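Local coordinates for protein beta-phenylalanine aminotransferase (Variovorax paradoxus, PDB 4AO9) that catalyses transfer of the amino group of beta-phenylalanine, probably to a 2-oxo acid, with pyridoxal-5'-phosphate as its cofactor, at residues R134-R139 with L146-S151; L157-A162 with L282-K287; G254-F259 with G299-V304. All coordinates share one frame; numbering follows the deposited sequence.

Interaction 1: R134-R139 with L146-S151. With PLP (pyridoxal-5'-phosphate), chain C.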
# COMPACT_ATOMS: atom_id res chain seq x y z
N ARG A 134 13.30 2.99 -15.32
CA ARG A 134 13.76 3.63 -16.55
C ARG A 134 12.63 3.82 -17.57
O ARG A 134 12.49 4.89 -18.16
CB ARG A 134 14.92 2.83 -17.16
CG ARG A 134 15.31 3.29 -18.55
CD ARG A 134 16.57 2.61 -19.03
NE ARG A 134 16.97 3.18 -20.31
CZ ARG A 134 18.15 2.98 -20.90
NH1 ARG A 134 19.08 2.22 -20.33
NH2 ARG A 134 18.40 3.55 -22.07
N LEU A 135 11.83 2.77 -17.75
CA LEU A 135 10.70 2.83 -18.68
C LEU A 135 9.75 3.96 -18.32
O LEU A 135 9.32 4.73 -19.18
CB LEU A 135 9.95 1.49 -18.69
CG LEU A 135 8.92 1.34 -19.81
CD1 LEU A 135 9.59 1.23 -21.18
CD2 LEU A 135 8.10 0.10 -19.57
N ILE A 136 9.45 4.09 -17.03
CA ILE A 136 8.51 5.11 -16.59
C ILE A 136 9.08 6.52 -16.80
O ILE A 136 8.37 7.41 -17.28
CB ILE A 136 8.06 4.88 -15.14
CG1 ILE A 136 7.21 3.61 -15.05
CG2 ILE A 136 7.30 6.10 -14.62
CD1 ILE A 136 7.02 3.11 -13.59
N CYS A 137 10.34 6.71 -16.44
CA CYS A 137 11.00 8.01 -16.62
C CYS A 137 11.05 8.40 -18.09
O CYS A 137 10.95 9.58 -18.42
CB CYS A 137 12.40 8.00 -16.02
SG CYS A 137 12.41 7.88 -14.20
N GLU A 138 11.22 7.42 -18.96
CA GLU A 138 11.26 7.69 -20.41
C GLU A 138 9.87 8.03 -20.95
O GLU A 138 9.75 8.88 -21.84
CB GLU A 138 11.84 6.50 -21.17
CG GLU A 138 13.33 6.36 -20.98
CD GLU A 138 13.91 5.07 -21.56
OE1 GLU A 138 13.14 4.15 -21.92
OE2 GLU A 138 15.15 4.98 -21.61
N ARG A 139 8.84 7.38 -20.42
CA ARG A 139 7.47 7.61 -20.86
C ARG A 139 6.92 8.93 -20.36
O ARG A 139 6.13 9.58 -21.05
CB ARG A 139 6.59 6.45 -20.39
CG ARG A 139 5.17 6.50 -20.93
CD ARG A 139 4.48 5.18 -20.67
NE ARG A 139 3.09 5.15 -21.11
CZ ARG A 139 2.50 4.08 -21.64
NH1 ARG A 139 3.20 2.96 -21.82
NH2 ARG A 139 1.23 4.12 -21.98
N LEU A 146 12.32 8.45 -9.65
CA LEU A 146 11.11 8.03 -8.93
C LEU A 146 11.45 7.03 -7.85
O LEU A 146 12.57 6.52 -7.79
CB LEU A 146 10.09 7.41 -9.90
CG LEU A 146 10.49 6.15 -10.68
CD1 LEU A 146 10.44 4.87 -9.82
CD2 LEU A 146 9.58 5.96 -11.89
N ARG A 147 10.47 6.78 -6.98
CA ARG A 147 10.48 5.62 -6.09
C ARG A 147 9.13 4.92 -6.20
O ARG A 147 8.12 5.56 -6.47
CB ARG A 147 10.77 6.02 -4.65
CG ARG A 147 12.19 6.54 -4.44
CD ARG A 147 12.38 7.06 -3.05
NE ARG A 147 12.48 6.01 -2.03
CZ ARG A 147 13.60 5.47 -1.57
NH1 ARG A 147 14.80 5.81 -2.06
NH2 ARG A 147 13.52 4.57 -0.59
N PHE A 148 9.13 3.61 -6.00
CA PHE A 148 7.90 2.81 -6.02
C PHE A 148 7.27 2.70 -4.65
O PHE A 148 7.97 2.71 -3.62
CB PHE A 148 8.19 1.40 -6.53
CG PHE A 148 8.70 1.36 -7.94
CD1 PHE A 148 7.88 1.74 -9.00
CD2 PHE A 148 9.98 0.92 -8.21
CE1 PHE A 148 8.34 1.68 -10.31
CE2 PHE A 148 10.46 0.87 -9.52
CZ PHE A 148 9.64 1.26 -10.57
N THR A 149 5.95 2.61 -4.65
CA THR A 149 5.17 2.40 -3.45
C THR A 149 4.21 1.24 -3.70
O THR A 149 4.19 0.65 -4.79
CB THR A 149 4.37 3.66 -3.07
OG1 THR A 149 3.45 3.96 -4.14
CG2 THR A 149 5.28 4.86 -2.86
N ASN A 150 3.37 0.94 -2.71
CA ASN A 150 2.44 -0.17 -2.83
C ASN A 150 1.02 0.21 -3.23
O ASN A 150 0.15 -0.64 -3.34
CB ASN A 150 2.42 -0.95 -1.51
CG ASN A 150 3.80 -1.38 -1.12
OD1 ASN A 150 4.38 -2.25 -1.79
ND2 ASN A 150 4.39 -0.71 -0.14
N SER A 151 0.80 1.51 -3.42
CA SER A 151 -0.52 2.04 -3.76
C SER A 151 -0.38 3.49 -4.20
O SER A 151 0.63 4.15 -3.92
CB SER A 151 -1.47 1.97 -2.55
OG SER A 151 -1.00 2.85 -1.52
N1 PLP C . -5.41 9.17 -6.91
C2 PLP C . -6.24 8.96 -7.93
C2A PLP C . -6.49 10.13 -8.88
C3 PLP C . -6.84 7.71 -8.11
O3 PLP C . -7.60 7.55 -9.08
C4 PLP C . -6.59 6.64 -7.23
C4A PLP C . -7.20 5.24 -7.40
C5 PLP C . -5.72 6.93 -6.15
C6 PLP C . -5.16 8.20 -6.02
C5A PLP C . -5.38 5.86 -5.10
O4P PLP C . -4.68 4.77 -5.53
P PLP C . -4.78 3.43 -4.64
O1P PLP C . -6.28 2.95 -4.69
O2P PLP C . -4.38 3.77 -3.16
O3P PLP C . -3.79 2.49 -5.24
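I136 of helix 129-139 sets its branched side chain against L146 and F148 of strand 145-149, an outermost strand, within this chain, of the seven-stranded mixed sheet that, with its strand order, marks the fold type I (aspartate aminotransferase-like) architecture of class-III aminotransferases. The axes of the two short segments come within 9.9 Å, their directions 120° apart, so the helix runs slantwise over the strand. Along I136, the contact begins at the branch point, where CB lies 3.7 Å from L146 CD2. With chi1 at -68°, CG2 stands anti to the backbone N and comes to 3.6 Å from the same L146 CD2. The other branch is extended (chi2 165°) and carries CD1 past the leucine methyl, which it still touches, to the edge of the F148 ring, close to its plane, 3.8 Å from CE1. I136 lies nearly perpendicular to L146 but heads against F148. L146 CD2 also receives C137 SG at 4.1 Å, so two consecutive helix residues bear on a single methyl. The second methyl of L146, CD1, sits over the centre of the F148 ring, 3.7 Å above its plane, a CH-pi geometry within the strand. F148 therefore has one methyl on a face and another at its edge, which should limit how freely the ring turns; M55 of the second subunit packs on it too. Past the strand the chain turns toward the cofactor. T149 OG1 donates to S151 O over 2.8 Å. S151 is the N-cap of helix 152-167: its OG is hydrogen-bonded to E154 N and to E154 OE2 of the second subunit, while S151 CB lies 3.5 Å from phosphate oxygen O2P of PLP.

Interaction 2: L157-A162 with L282-K287. With PLP (pyridoxal-5'-phosphate), chain C.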
# COMPACT_ATOMS: atom_id res chain seq x y z
N LEU A 157 0.93 10.26 -0.43
CA LEU A 157 1.45 10.56 0.91
C LEU A 157 2.93 10.93 0.85
O LEU A 157 3.37 11.89 1.49
CB LEU A 157 1.23 9.39 1.87
CG LEU A 157 -0.21 9.23 2.37
CD1 LEU A 157 -0.38 7.89 3.07
CD2 LEU A 157 -0.61 10.39 3.31
N MET A 158 3.70 10.16 0.08
CA MET A 158 5.12 10.42 -0.02
C MET A 158 5.43 11.69 -0.77
O MET A 158 6.36 12.40 -0.40
CB MET A 158 5.86 9.24 -0.63
CG MET A 158 5.79 7.96 0.20
SD MET A 158 6.13 8.13 1.97
CE MET A 158 7.76 8.87 1.98
N ALA A 159 4.68 11.97 -1.84
CA ALA A 159 4.87 13.22 -2.58
C ALA A 159 4.64 14.42 -1.68
O ALA A 159 5.41 15.39 -1.71
CB ALA A 159 3.97 13.28 -3.79
N LEU A 160 3.56 14.37 -0.91
CA LEU A 160 3.28 15.45 0.05
C LEU A 160 4.37 15.59 1.09
O LEU A 160 4.83 16.70 1.38
CB LEU A 160 1.91 15.24 0.72
CG LEU A 160 0.69 15.36 -0.18
CD1 LEU A 160 -0.57 15.03 0.62
CD2 LEU A 160 0.60 16.78 -0.81
N THR A 161 4.81 14.48 1.65
CA THR A 161 5.85 14.46 2.66
C THR A 161 7.12 15.08 2.10
O THR A 161 7.78 15.90 2.77
CB THR A 161 6.11 12.99 3.06
OG1 THR A 161 4.91 12.48 3.66
CG2 THR A 161 7.26 12.89 4.04
N ALA A 162 7.46 14.70 0.87
CA ALA A 162 8.64 15.25 0.20
C ALA A 162 8.53 16.77 0.07
O ALA A 162 9.50 17.50 0.35
CB ALA A 162 8.79 14.62 -1.18
N LEU A 282 6.41 17.40 -9.11
CA LEU A 282 6.30 15.95 -8.87
C LEU A 282 5.05 15.44 -9.57
O LEU A 282 4.12 16.22 -9.84
CB LEU A 282 6.21 15.62 -7.37
CG LEU A 282 7.40 16.03 -6.49
CD1 LEU A 282 7.03 15.84 -5.02
CD2 LEU A 282 8.65 15.23 -6.83
N THR A 283 5.04 14.14 -9.83
CA THR A 283 3.91 13.45 -10.41
C THR A 283 3.75 12.13 -9.66
O THR A 283 4.74 11.45 -9.37
CB THR A 283 4.19 13.14 -11.89
OG1 THR A 283 4.34 14.38 -12.59
CG2 THR A 283 3.04 12.34 -12.52
N THR A 284 2.50 11.78 -9.38
CA THR A 284 2.22 10.46 -8.81
C THR A 284 1.51 9.58 -9.85
O THR A 284 0.77 10.08 -10.71
CB THR A 284 1.43 10.55 -7.51
OG1 THR A 284 0.21 11.27 -7.75
CG2 THR A 284 2.26 11.28 -6.44
N LEU A 285 1.80 8.28 -9.76
CA LEU A 285 1.29 7.27 -10.68
C LEU A 285 0.79 6.07 -9.89
O LEU A 285 1.16 5.87 -8.73
CB LEU A 285 2.43 6.80 -11.59
CG LEU A 285 3.08 7.83 -12.50
CD1 LEU A 285 4.32 7.20 -13.14
CD2 LEU A 285 2.11 8.32 -13.57
N GLY A 286 -0.07 5.28 -10.53
CA GLY A 286 -0.59 4.08 -9.90
C GLY A 286 -1.43 3.28 -10.85
O GLY A 286 -1.27 3.34 -12.08
N LYS A 287 -2.35 2.52 -10.25
CA LYS A 287 -3.32 1.67 -10.98
C LYS A 287 -2.60 0.81 -12.07
O LYS A 287 -1.80 -0.07 -11.72
CB LYS A 287 -4.54 2.50 -11.40
CG LYS A 287 -5.34 2.78 -10.09
CD LYS A 287 -6.76 3.23 -10.36
CE LYS A 287 -7.59 3.52 -9.09
NZ LYS A 287 -7.57 4.97 -8.79
N1 PLP C . -5.41 9.17 -6.91
C2 PLP C . -6.24 8.96 -7.93
C2A PLP C . -6.49 10.13 -8.88
C3 PLP C . -6.84 7.71 -8.11
O3 PLP C . -7.60 7.55 -9.08
C4 PLP C . -6.59 6.64 -7.23
C4A PLP C . -7.20 5.24 -7.40
C5 PLP C . -5.72 6.93 -6.15
C6 PLP C . -5.16 8.20 -6.02
C5A PLP C . -5.38 5.86 -5.10
O4P PLP C . -4.68 4.77 -5.53
P PLP C . -4.78 3.43 -4.64
O1P PLP C . -6.28 2.95 -4.69
O2P PLP C . -4.38 3.77 -3.16
O3P PLP C . -3.79 2.49 -5.24
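A159, on helix 152-167, turns its methyl toward strand 282-286, where T284 and L282 point back at it. The T284 methyl gives the closer of the two side-chain approaches, with A159 CB 3.7 Å from T284 CG2. A chi1 of 57° explains the division of labour in T284: CG2 lies anti to the carbonyl carbon and faces the alanine, while OG1 is left to hydrogen-bond N156 OD1, a residue of the cofactor pocket. L282 comes in with one branch, CD1, which is 3.7 Å from A159 O, 4.2 Å from A159 CB and 4.4 Å from A162 CB, bearing on two residues one helical turn apart. Helix and strand run nearly antiparallel, at 165° with 9.1 Å between their axes, as a helix lying on the central sheet of a fold type I PLP enzyme; the two alanines present only small methyls to the strand. On the helix, T161 OG1 donates to L157 O from the face opposite that used by T161 N, so one carbonyl takes two bonds. Further along segment 282-287, K287 NZ is covalently joined to C4A of PLP, consistent with the internal aldimine of aminotransferases. Its chain is extended through chi3 and bends at chi4 (97°), which brings NZ to 2.6 Å from PLP O3 in a weak, strongly bent hydrogen bond.

Interaction 3: G254-F259 with G299-V304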
# COMPACT_ATOMS: atom_id res chain seq x y z
N GLY A 254 6.60 29.98 -4.47
CA GLY A 254 7.64 29.04 -4.03
C GLY A 254 7.15 27.66 -3.61
O GLY A 254 7.87 26.95 -2.91
N ALA A 255 5.93 27.31 -4.02
CA ALA A 255 5.33 26.02 -3.72
C ALA A 255 5.64 25.05 -4.84
O ALA A 255 5.91 25.44 -5.99
CB ALA A 255 3.82 26.16 -3.58
N LEU A 256 5.58 23.76 -4.52
CA LEU A 256 5.66 22.73 -5.55
C LEU A 256 4.28 22.43 -6.10
O LEU A 256 3.31 22.37 -5.35
CB LEU A 256 6.31 21.46 -4.99
CG LEU A 256 7.73 21.53 -4.43
CD1 LEU A 256 8.18 20.13 -4.05
CD2 LEU A 256 8.70 22.11 -5.45
N LEU A 257 4.19 22.22 -7.41
CA LEU A 257 2.96 21.71 -7.99
C LEU A 257 3.11 20.21 -8.13
O LEU A 257 4.11 19.73 -8.67
CB LEU A 257 2.69 22.32 -9.37
CG LEU A 257 1.49 21.83 -10.18
CD1 LEU A 257 0.17 22.21 -9.50
CD2 LEU A 257 1.57 22.41 -11.60
N VAL A 258 2.12 19.47 -7.63
CA VAL A 258 2.10 18.01 -7.77
C VAL A 258 0.86 17.62 -8.56
O VAL A 258 -0.27 17.91 -8.15
CB VAL A 258 2.13 17.30 -6.40
CG1 VAL A 258 2.03 15.78 -6.58
CG2 VAL A 258 3.39 17.68 -5.61
N PHE A 259 1.08 16.99 -9.71
CA PHE A 259 -0.02 16.39 -10.44
C PHE A 259 -0.21 14.93 -10.03
O PHE A 259 0.71 14.10 -10.17
CB PHE A 259 0.19 16.45 -11.96
CG PHE A 259 -0.13 17.78 -12.60
CD1 PHE A 259 -1.21 18.57 -12.20
CD2 PHE A 259 0.62 18.20 -13.69
CE1 PHE A 259 -1.51 19.77 -12.85
CE2 PHE A 259 0.34 19.41 -14.34
CZ PHE A 259 -0.71 20.19 -13.92
N GLY A 299 7.48 10.60 -8.29
CA GLY A 299 8.75 11.07 -8.83
C GLY A 299 8.63 12.46 -9.39
O GLY A 299 7.56 13.08 -9.31
N GLY A 300 9.71 12.94 -9.98
CA GLY A 300 9.72 14.29 -10.53
C GLY A 300 11.13 14.82 -10.52
O GLY A 300 12.06 14.11 -10.87
N ARG A 301 11.28 16.07 -10.09
CA ARG A 301 12.60 16.72 -10.06
C ARG A 301 13.61 15.92 -9.27
O ARG A 301 13.35 15.53 -8.14
CB ARG A 301 12.48 18.10 -9.43
CG ARG A 301 11.84 19.15 -10.29
CD ARG A 301 11.37 20.34 -9.44
NE ARG A 301 12.47 20.95 -8.68
CZ ARG A 301 12.33 22.07 -7.96
NH1 ARG A 301 11.16 22.69 -7.93
NH2 ARG A 301 13.36 22.56 -7.26
N ALA A 302 14.78 15.69 -9.86
CA ALA A 302 15.86 14.99 -9.18
C ALA A 302 16.28 15.68 -7.88
O ALA A 302 16.60 15.00 -6.90
CB ALA A 302 17.06 14.82 -10.12
N ASP A 303 16.25 17.01 -7.84
CA ASP A 303 16.67 17.69 -6.61
C ASP A 303 15.69 17.50 -5.45
O ASP A 303 16.10 17.49 -4.30
CB ASP A 303 17.03 19.18 -6.83
CG ASP A 303 15.85 20.04 -7.28
OD1 ASP A 303 14.86 19.51 -7.82
OD2 ASP A 303 15.93 21.29 -7.11
N VAL A 304 14.41 17.30 -5.76
CA VAL A 304 13.43 16.97 -4.71
C VAL A 304 13.57 15.51 -4.32
O VAL A 304 13.56 15.16 -3.12
CB VAL A 304 11.99 17.31 -5.16
CG1 VAL A 304 10.97 16.87 -4.11
CG2 VAL A 304 11.87 18.83 -5.44
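L256, opening strand 256-260, sends its two methyls to different partners beyond strand 296-300: CD1 to V304 and CD2 to R301. The contact thus joins the start of a strand of the seven-stranded sheet to the turn into helix 302-305, with R301 at the N-cap position, beside helix 152-167 in the class-III aminotransferase fold. The apolar part is slight. L256 and V304 reach toward each other tip to tip, and L256 CD1 stops 4.2 Å from V304 CG2. F166 and A163 of helix 152-167 add to this cluster, F166 against V304 and A163 against L256. The second kind of contact sets a hydrocarbon against a charged group, with L256 CD2 3.5 Å from R301 NH1 at a slant to the guanidinium. The third kind is ionic. R301 bends at chi3 (58°), which turns its planar end back to D303, and it grips the carboxylate side-on: R301 NE donates to D303 OD1 and R301 NH2 to D303 OD2, both at 2.9 Å. The NH2 bond is the straighter, 173° against 152°, and both acceptors are met on their syn sides. The third nitrogen, NH1, forms a salt bridge with D281, whose other oxygen accepts from L257 N. Replacing R301 by a leucine removes all three nitrogens and would probably leave D303 and D281 without their positive mate and take the flat group from beside V304. With two carboxylates around it, the guanidinium is likely to stay charged, and its plane, with V304 CG2 over one face, can lie at the margin of the hydrophobic cluster while every nitrogen remains paired.

Overall arrangement
All three contacts meet on one sheet, in which strands 145-149, 296-300, 282-286 and 256-260 are successive neighbours. Interactions 2 and 3 are the nearest pair, their centres 10 Å apart, and probable backbone hydrogen bonds stitch them together: T283 N to G299 O at 2.8 Å and T284 N to F259 O at 3.0 Å. Interaction 1 lies 11 Å from interaction 2, joined by I136 CG2 against L285 CD1 at 3.5 Å, and 15 Å from interaction 3, where L146 CB approaches G299 CA. Interactions 1 and 2 both reach PLP, from the phosphate end through S151 and covalently through K287; interaction 3 takes no direct part in the site.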